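PDB 3WKY: prophenoloxidase b from Marsupenaeus japonicus, which probably acts, once activated, as a copper-dependent phenoloxidase that hydroxylates monophenols and oxidises o-diphenols, using a type 3 dicopper centre. Local coordinates for residues 261-266 and 378-383; 68-73 and 269-274; 146-151 and 459-464; 253-258 and 390-395. All coordinates share one frame; numbering follows the deposited sequence. Where two conformers were deposited one is given.

Interaction 1 (261-266 and 378-383); sequences PHLTTG and SGVMGA. With NA (sodium ion), chain P.
Val380 meets the 261-266 loop through one methyl, CG1, which lies 3.6 Å from Pro261 CB and 4.0 Å from Pro261 CG. The two side chains meet at a slant. CG1 is directed there by chi1 of -63°, which sets it opposite the valine's own carbonyl carbon. The same methyl has a looser neighbour in Leu263, whose CD1 lies 4.3 Å from Val380 CG1. No hydrogen bond joins the segments, and this small apolar group is buried. Behind it, residues 380-382 form a short 3-10 turn, and Gly379 O accepts from both Gly382 N and Ser378 OG, the latter 2.9 Å away in the carbonyl plane on a lone pair. The backbone of Leu263 is hydrogen-bonded to that of Trp271, and between Pro261 and Leu263, His262 NE2 is hydrogen-bonded to Ser375 O of a second subunit. Further along the loop, Thr265 OG1 binds a sodium ion at 2.8 Å. The turn that carries Val380 also carries Met381, whose O accepts from ND1 of His361, a residue of the Cu2-O2 pocket, probably as a second-shell element. The contact thus packs the loop against a turn beside the type 3 dicopper site of the hemocyanin family.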
loop_
_atom_site.group_PDB
_atom_site.type_symbol
_atom_site.label_atom_id
_atom_site.label_comp_id
_atom_site.label_asym_id
_atom_site.label_seq_id
_atom_site.Cartn_x
_atom_site.Cartn_y
_atom_site.Cartn_z
ATOM N N PRO A 261 23.806 -7.581 17.436
ATOM C CA PRO A 261 24.403 -8.444 18.471
ATOM C C PRO A 261 25.646 -7.875 19.172
ATOM O O PRO A 261 25.928 -8.255 20.319
ATOM C CB PRO A 261 24.764 -9.725 17.694
ATOM C CG PRO A 261 24.907 -9.274 16.259
ATOM C CD PRO A 261 23.847 -8.196 16.096
ATOM N N HIS A 262 26.370 -6.985 18.501
ATOM C CA HIS A 262 27.640 -6.463 19.021
ATOM C C HIS A 262 28.626 -7.586 19.360
ATOM O O HIS A 262 29.224 -7.594 20.435
ATOM C CB HIS A 262 27.396 -5.546 20.228
ATOM C CG HIS A 262 26.650 -4.291 19.885
ATOM N ND1 HIS A 262 25.273 -4.218 19.885
ATOM C CD2 HIS A 262 27.089 -3.067 19.508
ATOM C CE1 HIS A 262 24.898 -3.000 19.533
ATOM N NE2 HIS A 262 25.980 -2.281 19.306
ATOM N N LEU A 263 28.776 -8.532 18.436
ATOM C CA LEU A 263 29.694 -9.668 18.598
ATOM C C LEU A 263 30.647 -9.762 17.417
ATOM O O LEU A 263 30.249 -9.515 16.276
ATOM C CB LEU A 263 28.919 -10.984 18.688
ATOM C CG LEU A 263 27.990 -11.185 19.889
ATOM C CD1 LEU A 263 27.264 -12.517 19.754
ATOM C CD2 LEU A 263 28.757 -11.121 21.212
ATOM N N THR A 264 31.893 -10.154 17.687
ATOM C CA THR A 264 32.901 -10.338 16.642
ATOM C C THR A 264 33.629 -11.650 16.910
ATOM O O THR A 264 34.055 -11.893 18.045
ATOM C CB THR A 264 33.923 -9.188 16.662
ATOM O OG1 THR A 264 33.236 -7.932 16.511
ATOM C CG2 THR A 264 34.960 -9.344 15.545
ATOM N N THR A 265 33.768 -12.500 15.893
ATOM C CA THR A 265 34.428 -13.802 16.105
ATOM C C THR A 265 35.933 -13.625 16.259
ATOM O O THR A 265 36.464 -12.547 15.997
ATOM C CB THR A 265 34.200 -14.797 14.953
ATOM O OG1 THR A 265 34.955 -14.392 13.798
ATOM C CG2 THR A 265 32.721 -14.910 14.601
ATOM N N GLY A 266 36.614 -14.695 16.668
ATOM C CA GLY A 266 38.048 -14.649 16.889
ATOM C C GLY A 266 38.839 -14.493 15.608
ATOM O O GLY A 266 40.042 -14.220 15.643
ATOM N N SER A 378 26.694 -13.986 8.297
ATOM C CA SER A 378 25.334 -14.295 8.746
ATOM C C SER A 378 25.036 -13.602 10.077
ATOM O O SER A 378 25.954 -13.202 10.802
ATOM C CB SER A 378 25.154 -15.802 8.892
ATOM O OG SER A 378 23.998 -16.121 9.659
ATOM N N GLY A 379 23.754 -13.433 10.392
ATOM C CA GLY A 379 23.373 -12.908 11.695
ATOM C C GLY A 379 23.360 -14.047 12.709
ATOM O O GLY A 379 23.549 -15.207 12.331
ATOM N N VAL A 380 23.141 -13.724 13.984
ATOM C CA VAL A 380 23.229 -14.724 15.058
ATOM C C VAL A 380 22.195 -15.852 15.000
ATOM O O VAL A 380 22.398 -16.912 15.608
ATOM C CB VAL A 380 23.220 -14.081 16.465
ATOM C CG1 VAL A 380 24.443 -13.183 16.644
ATOM C CG2 VAL A 380 21.912 -13.296 16.725
ATOM N N MET A 381 21.098 -15.655 14.273
ATOM C CA MET A 381 20.102 -16.730 14.127
ATOM C C MET A 381 20.668 -17.939 13.387
ATOM O O MET A 381 20.094 -19.024 13.445
ATOM C CB MET A 381 18.840 -16.234 13.407
ATOM C CG MET A 381 17.881 -15.504 14.330
ATOM S SD MET A 381 17.104 -16.618 15.540
ATOM C CE MET A 381 15.892 -17.451 14.521
ATOM N N GLY A 382 21.796 -17.746 12.703
ATOM C CA GLY A 382 22.432 -18.824 11.959
ATOM C C GLY A 382 23.268 -19.809 12.791
ATOM O O GLY A 382 23.771 -20.790 12.244
ATOM N N ALA A 383 23.408 -19.575 14.096
ATOM C CA ALA A 383 24.297 -20.419 14.918
ATOM C C ALA A 383 23.650 -20.782 16.244
ATOM O O ALA A 383 23.039 -19.925 16.875
ATOM C CB ALA A 383 25.612 -19.696 15.167
HETATM NA NA NA P . 34.628 -16.657 12.126
#

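Interaction 2 (68-73 and 269-274); sequences PFFAFN and QEWSSR. With CUO (Cu2-o2 cluster), chain J.
Pro68 and Trp271 supply most of this contact, the indole reaching across from the 269-274 loop to the pyrrolidine ring. From Trp271 CB the side chain leaves with chi1 of -70°, which places CG beside the backbone N, and the six-membered ring carries the contact. Along its rim, CZ2 lies 3.8 Å from Pro68 CG; next, CH2 makes the closest approach, 3.6 Å from Pro68 CG and 3.7 Å from Pro68 CB; Trp271 CZ3 lies 4.2 Å from Pro68 CG and, more loosely, 4.4 Å from Phe70 CE1. Pro68 CG sits 4.1 Å from the centroid of the six-membered ring and 30° off its normal, an off-centre CH-pi contact. Trp271 CZ3 lies near the plane of the Phe70 ring, at its edge. The contact joins the all-alpha and copper-containing domains of the hemocyanin fold, and the first of these contributes Phe72 to the dicopper pocket: its CZ is 3.5 Å from O2 of the Cu2-O2 cluster, which lies at the ring edge, and the ring stacks on His361. An alanine in place of Trp271 would probably open a gap beside Pro68, which would lose its CH-pi partner, and take away the loose contact at the Phe70 ring edge. A type I turn from Phe70 to Asn73, closed by Asn73 N to Phe70 O, leads into helix 74-89, whose N-cap is Asn73; its OD1 accepts from His76 N.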
loop_
_atom_site.group_PDB
_atom_site.type_symbol
_atom_site.label_atom_id
_atom_site.label_comp_id
_atom_site.label_asym_id
_atom_site.label_seq_id
_atom_site.Cartn_x
_atom_site.Cartn_y
_atom_site.Cartn_z
ATOM N N PRO A 68 31.759 -18.894 11.024
ATOM C CA PRO A 68 31.201 -19.719 12.103
ATOM C C PRO A 68 30.716 -21.083 11.614
ATOM O O PRO A 68 30.608 -21.310 10.405
ATOM C CB PRO A 68 29.994 -18.894 12.585
ATOM C CG PRO A 68 30.268 -17.492 12.134
ATOM C CD PRO A 68 30.996 -17.646 10.827
ATOM N N PHE A 69 30.430 -21.985 12.557
ATOM C CA PHE A 69 29.663 -23.191 12.263
ATOM C C PHE A 69 28.189 -22.800 12.193
ATOM O O PHE A 69 27.591 -22.384 13.201
ATOM C CB PHE A 69 29.873 -24.237 13.377
ATOM C CG PHE A 69 28.856 -25.352 13.389
ATOM C CD1 PHE A 69 28.569 -26.073 12.242
ATOM C CD2 PHE A 69 28.217 -25.712 14.581
ATOM C CE1 PHE A 69 27.636 -27.101 12.259
ATOM C CE2 PHE A 69 27.294 -26.748 14.609
ATOM C CZ PHE A 69 26.996 -27.444 13.451
ATOM N N PHE A 70 27.605 -22.930 11.008
ATOM C CA PHE A 70 26.206 -22.585 10.805
ATOM C C PHE A 70 25.346 -23.829 10.969
ATOM O O PHE A 70 25.089 -24.570 10.013
ATOM C CB PHE A 70 26.034 -21.941 9.434
ATOM C CG PHE A 70 26.683 -20.594 9.332
ATOM C CD1 PHE A 70 26.459 -19.635 10.309
ATOM C CD2 PHE A 70 27.557 -20.305 8.299
ATOM C CE1 PHE A 70 27.070 -18.392 10.236
ATOM C CE2 PHE A 70 28.166 -19.067 8.218
ATOM C CZ PHE A 70 27.927 -18.114 9.187
ATOM N N ALA A 71 24.913 -24.052 12.209
ATOM C CA ALA A 71 24.337 -25.318 12.615
ATOM C C ALA A 71 23.075 -25.722 11.857
ATOM O O ALA A 71 22.779 -26.911 11.738
ATOM C CB ALA A 71 24.088 -25.312 14.122
ATOM N N PHE A 72 22.336 -24.747 11.330
ATOM C CA PHE A 72 21.058 -25.054 10.684
ATOM C C PHE A 72 21.229 -25.324 9.201
ATOM O O PHE A 72 20.284 -25.746 8.526
ATOM C CB PHE A 72 20.051 -23.914 10.909
ATOM C CG PHE A 72 19.886 -23.553 12.355
ATOM C CD1 PHE A 72 19.061 -24.305 13.176
ATOM C CD2 PHE A 72 20.592 -22.487 12.909
ATOM C CE1 PHE A 72 18.935 -23.997 14.511
ATOM C CE2 PHE A 72 20.469 -22.174 14.247
ATOM C CZ PHE A 72 19.629 -22.925 15.047
ATOM N N ASN A 73 22.438 -25.076 8.707
ATOM C CA ASN A 73 22.765 -25.261 7.303
ATOM C C ASN A 73 23.181 -26.705 7.033
ATOM O O ASN A 73 24.012 -27.270 7.754
ATOM C CB ASN A 73 23.872 -24.287 6.894
ATOM C CG ASN A 73 24.395 -24.553 5.494
ATOM O OD1 ASN A 73 25.312 -25.359 5.301
ATOM N ND2 ASN A 73 23.818 -23.874 4.507
ATOM N N GLN A 269 35.769 -11.423 12.418
ATOM C CA GLN A 269 34.540 -11.299 11.648
ATOM C C GLN A 269 33.354 -10.869 12.519
ATOM O O GLN A 269 32.833 -11.678 13.292
ATOM C CB GLN A 269 34.237 -12.643 10.991
ATOM C CG GLN A 269 35.280 -13.081 9.984
ATOM C CD GLN A 269 34.791 -12.936 8.553
ATOM O OE1 GLN A 269 33.970 -13.730 8.083
ATOM N NE2 GLN A 269 35.287 -11.914 7.854
ATOM N N GLU A 270 32.932 -9.608 12.392
ATOM C CA GLU A 270 31.777 -9.107 13.143
ATOM C C GLU A 270 30.467 -9.691 12.610
ATOM O O GLU A 270 30.243 -9.682 11.401
ATOM C CB GLU A 270 31.715 -7.579 13.086
ATOM C CG GLU A 270 30.422 -7.022 13.682
ATOM C CD GLU A 270 30.454 -5.528 13.947
ATOM O OE1 GLU A 270 29.539 -4.822 13.460
ATOM O OE2 GLU A 270 31.372 -5.064 14.660
ATOM N N TRP A 271 29.615 -10.202 13.503
ATOM C CA TRP A 271 28.353 -10.799 13.096
ATOM C C TRP A 271 27.462 -9.729 12.472
ATOM O O TRP A 271 27.389 -8.595 12.961
ATOM C CB TRP A 271 27.613 -11.412 14.298
ATOM C CG TRP A 271 28.279 -12.649 14.862
ATOM C CD1 TRP A 271 29.365 -12.692 15.694
ATOM C CD2 TRP A 271 27.893 -14.016 14.632
ATOM N NE1 TRP A 271 29.685 -14.000 15.983
ATOM C CE2 TRP A 271 28.795 -14.830 15.354
ATOM C CE3 TRP A 271 26.871 -14.626 13.894
ATOM C CZ2 TRP A 271 28.708 -16.225 15.349
ATOM C CZ3 TRP A 271 26.793 -16.007 13.882
ATOM C CH2 TRP A 271 27.708 -16.795 14.608
ATOM N N SER A 272 26.756 -10.112 11.418
ATOM C CA SER A 272 25.798 -9.218 10.783
ATOM C C SER A 272 24.668 -8.877 11.744
ATOM O O SER A 272 24.342 -9.656 12.646
ATOM C CB SER A 272 25.240 -9.864 9.520
ATOM O OG SER A 272 26.273 -9.965 8.549
ATOM N N SER A 273 24.088 -7.700 11.551
ATOM C CA SER A 273 22.952 -7.256 12.349
ATOM C C SER A 273 21.702 -7.286 11.472
ATOM O O SER A 273 21.771 -7.589 10.278
ATOM C CB SER A 273 23.193 -5.831 12.842
ATOM O OG SER A 273 24.354 -5.751 13.658
ATOM N N ARG A 274 20.562 -6.951 12.058
ATOM C CA ARG A 274 19.330 -6.871 11.295
ATOM C C ARG A 274 18.599 -5.619 11.732
ATOM O O ARG A 274 18.267 -5.478 12.901
ATOM C CB ARG A 274 18.433 -8.090 11.545
ATOM C CG ARG A 274 17.161 -8.084 10.664
ATOM C CD ARG A 274 16.209 -9.239 11.003
ATOM N NE ARG A 274 15.695 -9.111 12.372
ATOM C CZ ARG A 274 16.132 -9.798 13.429
ATOM N NH1 ARG A 274 17.095 -10.706 13.302
ATOM N NH2 ARG A 274 15.594 -9.574 14.625
HETATM CU CU1 CUO J . 16.967 -24.614 19.143
HETATM CU CU2 CUO J . 15.429 -22.989 16.320
HETATM O O1 CUO J . 16.441 -24.436 17.224
HETATM O O2 CUO J . 17.209 -23.009 17.581
#

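Interaction 3 (146-151 and 459-464); sequences FIINKA and SGIDFR. With NAG (2-acetamido-2-deoxy-beta-D-glucopyranose), chain C; EDO (1,2-ethanediol), chain L.
Ile148 and Ala151, one turn apart on helix 145-160, face an irregular backbone at 459-464, with CA atoms 9.6 Å apart at Ile148 and Ile461 and 8.6 Å apart at Ala151 and Phe463. Side chains bridge the distance, and no hydrogen bond crosses it. The isoleucines meet by their terminal methyls, CD1 of Ile148 lying 4.1 Å from CD1 of Ile461, the two side chains set at an oblique angle. One helical turn on, Phe463 brings CE1 to 4.0 Å from CB of Ala151, the methyl lying neither squarely over the ring nor in its plane. The Phe463 ring also receives Ile461 CG2 over one face, displaced toward the rim, so two residues of the loop pack on each other as well as on the helix. Val473 of strand 472-481 touches both Ala151 and Phe463.

Away from the helix, the loop is braced by Asp462. Its OD1 accepts from Arg464 N at 3.2 Å, a donor tilted 36° out of the carboxylate plane, which makes an Asx turn, and its OD2 forms a salt bridge with Arg464 NH1 at 2.6 Å. An alanine at Asp462 would probably leave the guanidinium without this carboxylate partner and the turn without its side-chain acceptor. A 1,2-ethanediol molecule, probably from the crystallisation liquor, accepts a nearly straight bond from Phe463 N. The arrangement is an apolar interdomain contact, in which a loop between strands 445-456 and 472-481 of the Ig-like domain rests on a helix of the copper-containing domain of a hemocyanin-type fold.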
loop_
_atom_site.group_PDB
_atom_site.type_symbol
_atom_site.label_atom_id
_atom_site.label_comp_id
_atom_site.label_asym_id
_atom_site.label_seq_id
_atom_site.Cartn_x
_atom_site.Cartn_y
_atom_site.Cartn_z
ATOM N N PHE A 146 33.242 -4.661 22.067
ATOM C CA PHE A 146 33.990 -3.596 22.716
ATOM C C PHE A 146 34.688 -4.066 23.990
ATOM O O PHE A 146 35.765 -3.573 24.317
ATOM C CB PHE A 146 33.132 -2.334 22.929
ATOM C CG PHE A 146 32.191 -2.396 24.111
ATOM C CD1 PHE A 146 30.967 -3.033 24.018
ATOM C CD2 PHE A 146 32.512 -1.755 25.295
ATOM C CE1 PHE A 146 30.091 -3.065 25.090
ATOM C CE2 PHE A 146 31.642 -1.778 26.371
ATOM C CZ PHE A 146 30.431 -2.441 26.267
ATOM N N ILE A 147 34.097 -5.037 24.678
ATOM C CA ILE A 147 34.691 -5.579 25.894
ATOM C C ILE A 147 35.904 -6.463 25.600
ATOM O O ILE A 147 36.926 -6.379 26.289
ATOM C CB ILE A 147 33.656 -6.350 26.706
ATOM C CG1 ILE A 147 32.539 -5.398 27.114
ATOM C CG2 ILE A 147 34.286 -6.952 27.965
ATOM C CD1 ILE A 147 33.039 -4.287 28.018
ATOM N N ILE A 148 35.789 -7.315 24.585
ATOM C CA ILE A 148 36.932 -8.102 24.138
ATOM C C ILE A 148 38.076 -7.173 23.692
ATOM O O ILE A 148 39.239 -7.408 24.026
ATOM C CB ILE A 148 36.543 -9.078 23.008
ATOM C CG1 ILE A 148 35.508 -10.096 23.505
ATOM C CG2 ILE A 148 37.780 -9.764 22.421
ATOM C CD1 ILE A 148 36.009 -11.041 24.609
ATOM N N ASN A 149 37.743 -6.114 22.957
ATOM C CA ASN A 149 38.762 -5.166 22.514
ATOM C C ASN A 149 39.371 -4.401 23.690
ATOM O O ASN A 149 40.585 -4.155 23.716
ATOM C CB ASN A 149 38.207 -4.214 21.453
ATOM C CG ASN A 149 37.862 -4.926 20.162
ATOM O OD1 ASN A 149 38.374 -6.010 19.887
ATOM N ND2 ASN A 149 36.993 -4.319 19.360
ATOM N N LYS A 150 38.545 -4.059 24.672
ATOM C CA LYS A 150 39.024 -3.406 25.887
ATOM C C LYS A 150 39.949 -4.336 26.673
ATOM O O LYS A 150 40.946 -3.892 27.239
ATOM C CB LYS A 150 37.855 -2.961 26.767
ATOM C CG LYS A 150 38.276 -2.326 28.081
ATOM C CD LYS A 150 37.076 -1.841 28.883
ATOM C CE LYS A 150 37.520 -1.069 30.125
ATOM N NZ LYS A 150 36.371 -0.446 30.855
ATOM N N ALA A 151 39.620 -5.626 26.698
ATOM C CA ALA A 151 40.460 -6.621 27.362
ATOM C C ALA A 151 41.857 -6.758 26.727
ATOM O O ALA A 151 42.848 -6.917 27.444
ATOM C CB ALA A 151 39.755 -7.976 27.411
ATOM N N SER A 459 41.654 -19.491 28.510
ATOM C CA SER A 459 41.590 -20.809 27.902
ATOM C C SER A 459 41.090 -20.688 26.469
ATOM O O SER A 459 41.303 -21.583 25.652
ATOM C CB SER A 459 40.649 -21.711 28.699
ATOM O OG SER A 459 39.508 -20.976 29.116
ATOM N N GLY A 460 40.418 -19.577 26.166
ATOM C CA GLY A 460 39.812 -19.410 24.856
ATOM C C GLY A 460 40.555 -18.460 23.931
ATOM O O GLY A 460 40.626 -18.686 22.719
ATOM N N ILE A 461 41.083 -17.385 24.510
ATOM C CA ILE A 461 41.801 -16.360 23.767
ATOM C C ILE A 461 43.216 -16.229 24.308
ATOM O O ILE A 461 43.414 -16.108 25.522
ATOM C CB ILE A 461 41.119 -14.994 23.923
ATOM C CG1 ILE A 461 39.708 -15.024 23.320
ATOM C CG2 ILE A 461 41.950 -13.904 23.262
ATOM C CD1 ILE A 461 38.876 -13.800 23.675
ATOM N N ASP A 462 44.191 -16.235 23.403
ATOM C CA ASP A 462 45.587 -16.048 23.773
ATOM C C ASP A 462 45.904 -14.561 23.840
ATOM O O ASP A 462 46.077 -13.916 22.807
ATOM C CB ASP A 462 46.491 -16.734 22.745
ATOM C CG ASP A 462 47.932 -16.861 23.220
ATOM O OD1 ASP A 462 48.298 -16.215 24.223
ATOM O OD2 ASP A 462 48.700 -17.607 22.577
ATOM N N PHE A 463 45.991 -14.016 25.047
ATOM C CA PHE A 463 46.229 -12.583 25.215
ATOM C C PHE A 463 47.715 -12.198 25.262
ATOM O O PHE A 463 48.042 -11.022 25.428
ATOM C CB PHE A 463 45.529 -12.064 26.470
ATOM C CG PHE A 463 44.028 -11.964 26.345
ATOM C CD1 PHE A 463 43.436 -10.843 25.777
ATOM C CD2 PHE A 463 43.209 -12.977 26.823
ATOM C CE1 PHE A 463 42.051 -10.736 25.676
ATOM C CE2 PHE A 463 41.823 -12.877 26.728
ATOM C CZ PHE A 463 41.246 -11.757 26.154
ATOM N N ARG A 464 48.603 -13.179 25.121
ATOM C CA ARG A 464 50.044 -12.912 25.114
ATOM C C ARG A 464 50.471 -12.091 23.899
ATOM O O ARG A 464 49.988 -12.308 22.786
ATOM C CB ARG A 464 50.841 -14.220 25.126
ATOM C CG ARG A 464 50.744 -15.018 26.419
ATOM C CD ARG A 464 50.559 -16.497 26.124
ATOM N NE ARG A 464 51.773 -17.181 25.696
ATOM C CZ ARG A 464 51.826 -18.095 24.728
ATOM N NH1 ARG A 464 50.738 -18.430 24.053
ATOM N NH2 ARG A 464 52.982 -18.671 24.427
HETATM C C1 NAG C . 43.398 -18.998 33.247
HETATM C C2 NAG C . 44.378 -19.486 34.319
HETATM C C3 NAG C . 45.680 -19.935 33.681
HETATM C C4 NAG C . 45.438 -20.997 32.614
HETATM C C5 NAG C . 44.242 -20.718 31.696
HETATM C C6 NAG C . 43.660 -22.063 31.269
HETATM C C7 NAG C . 44.312 -18.453 36.549
HETATM C C8 NAG C . 44.568 -17.192 37.322
HETATM N N2 NAG C . 44.677 -18.431 35.268
HETATM O O3 NAG C . 46.526 -20.446 34.690
HETATM O O4 NAG C . 46.600 -21.097 31.817
HETATM O O5 NAG C . 43.165 -20.010 32.290
HETATM O O6 NAG C . 44.008 -22.382 29.944
HETATM O O7 NAG C . 43.792 -19.426 37.092
HETATM C C1 EDO L . 45.877 -17.112 27.003
HETATM O O1 EDO L . 45.913 -15.845 27.696
HETATM C C2 EDO L . 46.714 -18.196 27.680
HETATM O O2 EDO L . 48.105 -17.929 27.463
#

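Interaction 4 (253-258 and 390-395); sequences IPVQDG and DPVFFR. With CUO (Cu2-o2 cluster), chain J.
Val255 gives the 253-258 loop its apolar contact with the start of helix 391-409: its CG1 lies 3.8 Å from Val392 CG2, the two side chains crossing at about a right angle. Each of these methyls stands opposite its own backbone N, at chi1 of 174° in Val255. Leu364 of helix 356-365 touches both valines. Gln256 N lies at the edge of the Arg395 guanidinium, 4.3 Å from Arg395 NH1, without a direct hydrogen bond. Asp257 is linked to that arginine through water, which accepts from Asp257 N and from Arg395 NH1, each at 2.9 Å. The guanidinium is held further by Arg395 NE to Lys246 O and by Arg395 NH2 to Ala247 O, so all three guanidinium nitrogens have an acceptor. Gly258 closes the segment with its O 3.9 Å from Pro391 CG. Just before the helix, Asp390 is the N-cap: its OD1 accepts from Val392 N at 2.9 Å from above the carboxylate plane, while OD2 makes a salt bridge with Arg274. One residue past Val392, the Phe393 ring presents CE1 to the Cu2-O2 cluster, 3.2 Å from its O2. The loop therefore packs on the capped start of a helix that lines the dicopper pocket of a type 3 copper protein.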
loop_
_atom_site.group_PDB
_atom_site.type_symbol
_atom_site.label_atom_id
_atom_site.label_comp_id
_atom_site.label_asym_id
_atom_site.label_seq_id
_atom_site.Cartn_x
_atom_site.Cartn_y
_atom_site.Cartn_z
ATOM N N ILE A 253 4.786 -9.759 6.339
ATOM C CA ILE A 253 4.924 -8.609 7.237
ATOM C C ILE A 253 6.401 -8.516 7.630
ATOM O O ILE A 253 6.986 -9.522 8.024
ATOM C CB ILE A 253 4.077 -8.828 8.539
ATOM C CG1 ILE A 253 2.592 -9.015 8.216
ATOM C CG2 ILE A 253 4.254 -7.679 9.523
ATOM C CD1 ILE A 253 1.704 -9.190 9.458
ATOM N N PRO A 254 7.015 -7.321 7.524
ATOM C CA PRO A 254 8.426 -7.217 7.949
ATOM C C PRO A 254 8.593 -7.519 9.437
ATOM O O PRO A 254 7.676 -7.287 10.226
ATOM C CB PRO A 254 8.786 -5.750 7.664
ATOM C CG PRO A 254 7.464 -5.028 7.593
ATOM C CD PRO A 254 6.461 -6.028 7.080
ATOM N N VAL A 255 9.755 -8.051 9.809
ATOM C CA VAL A 255 10.056 -8.327 11.212
ATOM C C VAL A 255 10.274 -6.992 11.891
ATOM O O VAL A 255 11.241 -6.293 11.599
ATOM C CB VAL A 255 11.324 -9.201 11.344
ATOM C CG1 VAL A 255 11.718 -9.370 12.823
ATOM C CG2 VAL A 255 11.094 -10.569 10.670
ATOM N N GLN A 256 9.360 -6.622 12.781
ATOM C CA GLN A 256 9.389 -5.284 13.374
ATOM C C GLN A 256 10.688 -5.003 14.149
ATOM O O GLN A 256 11.333 -3.971 13.952
ATOM C CB GLN A 256 8.171 -5.095 14.289
ATOM C CG GLN A 256 8.198 -3.831 15.135
ATOM C CD GLN A 256 6.959 -3.709 16.023
ATOM O OE1 GLN A 256 5.871 -4.150 15.654
ATOM N NE2 GLN A 256 7.128 -3.121 17.198
ATOM N N ASP A 257 11.086 -5.926 15.018
ATOM C CA ASP A 257 12.242 -5.674 15.877
ATOM C C ASP A 257 13.518 -6.293 15.338
ATOM O O ASP A 257 13.634 -7.523 15.241
ATOM C CB ASP A 257 11.975 -6.190 17.291
ATOM C CG ASP A 257 10.761 -5.548 17.906
ATOM O OD1 ASP A 257 10.663 -4.302 17.848
ATOM O OD2 ASP A 257 9.895 -6.287 18.414
ATOM N N GLY A 258 14.474 -5.431 14.993
ATOM C CA GLY A 258 15.768 -5.896 14.542
ATOM C C GLY A 258 16.616 -6.279 15.747
ATOM O O GLY A 258 16.128 -6.311 16.887
ATOM N N ASP A 390 18.766 -13.242 19.978
ATOM C CA ASP A 390 17.961 -12.395 19.084
ATOM C C ASP A 390 16.495 -12.481 19.485
ATOM O O ASP A 390 15.962 -13.581 19.620
ATOM C CB ASP A 390 18.146 -12.896 17.639
ATOM C CG ASP A 390 17.673 -11.905 16.584
ATOM O OD1 ASP A 390 16.638 -11.229 16.789
ATOM O OD2 ASP A 390 18.325 -11.831 15.512
ATOM N N PRO A 391 15.824 -11.325 19.696
ATOM C CA PRO A 391 14.389 -11.421 20.017
ATOM C C PRO A 391 13.591 -12.218 18.982
ATOM O O PRO A 391 12.587 -12.850 19.332
ATOM C CB PRO A 391 13.925 -9.952 20.065
ATOM C CG PRO A 391 15.026 -9.170 19.301
ATOM C CD PRO A 391 16.290 -9.924 19.654
ATOM N N VAL A 392 14.028 -12.205 17.724
ATOM C CA VAL A 392 13.283 -12.939 16.710
ATOM C C VAL A 392 13.379 -14.452 16.901
ATOM O O VAL A 392 12.545 -15.194 16.382
ATOM C CB VAL A 392 13.677 -12.537 15.269
ATOM C CG1 VAL A 392 14.901 -13.338 14.777
ATOM C CG2 VAL A 392 12.502 -12.756 14.331
ATOM N N PHE A 393 14.384 -14.915 17.644
ATOM C CA PHE A 393 14.437 -16.340 17.997
ATOM C C PHE A 393 13.114 -16.784 18.608
ATOM O O PHE A 393 12.567 -17.863 18.287
ATOM C CB PHE A 393 15.559 -16.612 19.003
ATOM C CG PHE A 393 15.628 -18.053 19.440
ATOM C CD1 PHE A 393 16.369 -18.973 18.712
ATOM C CD2 PHE A 393 14.913 -18.491 20.557
ATOM C CE1 PHE A 393 16.415 -20.317 19.104
ATOM C CE2 PHE A 393 14.946 -19.830 20.962
ATOM C CZ PHE A 393 15.699 -20.748 20.228
ATOM N N PHE A 394 12.605 -15.963 19.513
ATOM C CA PHE A 394 11.415 -16.357 20.252
ATOM C C PHE A 394 10.141 -16.142 19.444
ATOM O O PHE A 394 9.152 -16.836 19.646
ATOM C CB PHE A 394 11.390 -15.682 21.622
ATOM C CG PHE A 394 12.471 -16.188 22.533
ATOM C CD1 PHE A 394 12.242 -17.292 23.355
ATOM C CD2 PHE A 394 13.732 -15.597 22.531
ATOM C CE1 PHE A 394 13.258 -17.791 24.177
ATOM C CE2 PHE A 394 14.749 -16.083 23.343
ATOM C CZ PHE A 394 14.505 -17.177 24.180
ATOM N N ARG A 395 10.169 -15.213 18.496
ATOM C CA ARG A 395 9.041 -15.097 17.591
ATOM C C ARG A 395 9.000 -16.313 16.660
ATOM O O ARG A 395 7.927 -16.839 16.360
ATOM C CB ARG A 395 9.128 -13.786 16.780
ATOM C CG ARG A 395 9.081 -12.512 17.651
ATOM C CD ARG A 395 8.589 -11.294 16.827
ATOM N NE ARG A 395 7.257 -11.572 16.280
ATOM C CZ ARG A 395 6.741 -10.994 15.200
ATOM N NH1 ARG A 395 7.446 -10.096 14.513
ATOM N NH2 ARG A 395 5.520 -11.333 14.793
HETATM CU CU1 CUO J . 16.967 -24.614 19.143
HETATM CU CU2 CUO J . 15.429 -22.989 16.320
HETATM O O1 CUO J . 16.441 -24.436 17.224
HETATM O O2 CUO J . 17.209 -23.009 17.581
HETATM O O HOH W 1 9.572 -8.382 15.561
#

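Overall arrangement
From the N terminus, segment 68-73 of the all-alpha domain comes first, and interaction 2 closes a long loop by joining it to 269-274. Helix segment 146-151 follows, and its partner 459-464 comes only in the Ig-like domain, so interaction 3 closes the longest loop, crossing interaction 2 and enclosing interactions 1 and 4. Within the copper-containing domain, 253-258 and 261-266 pair with 390-395 and 378-383, so interaction 1 nests inside interaction 4, and interaction 2 crosses both. Interactions 1, 2 and 4 touch one another, for instance where Met381 packs on Phe393. One segment each of interactions 2 and 4 carries a phenylalanine to the dicopper cluster; interaction 3 stands apart at the Ig-like boundary.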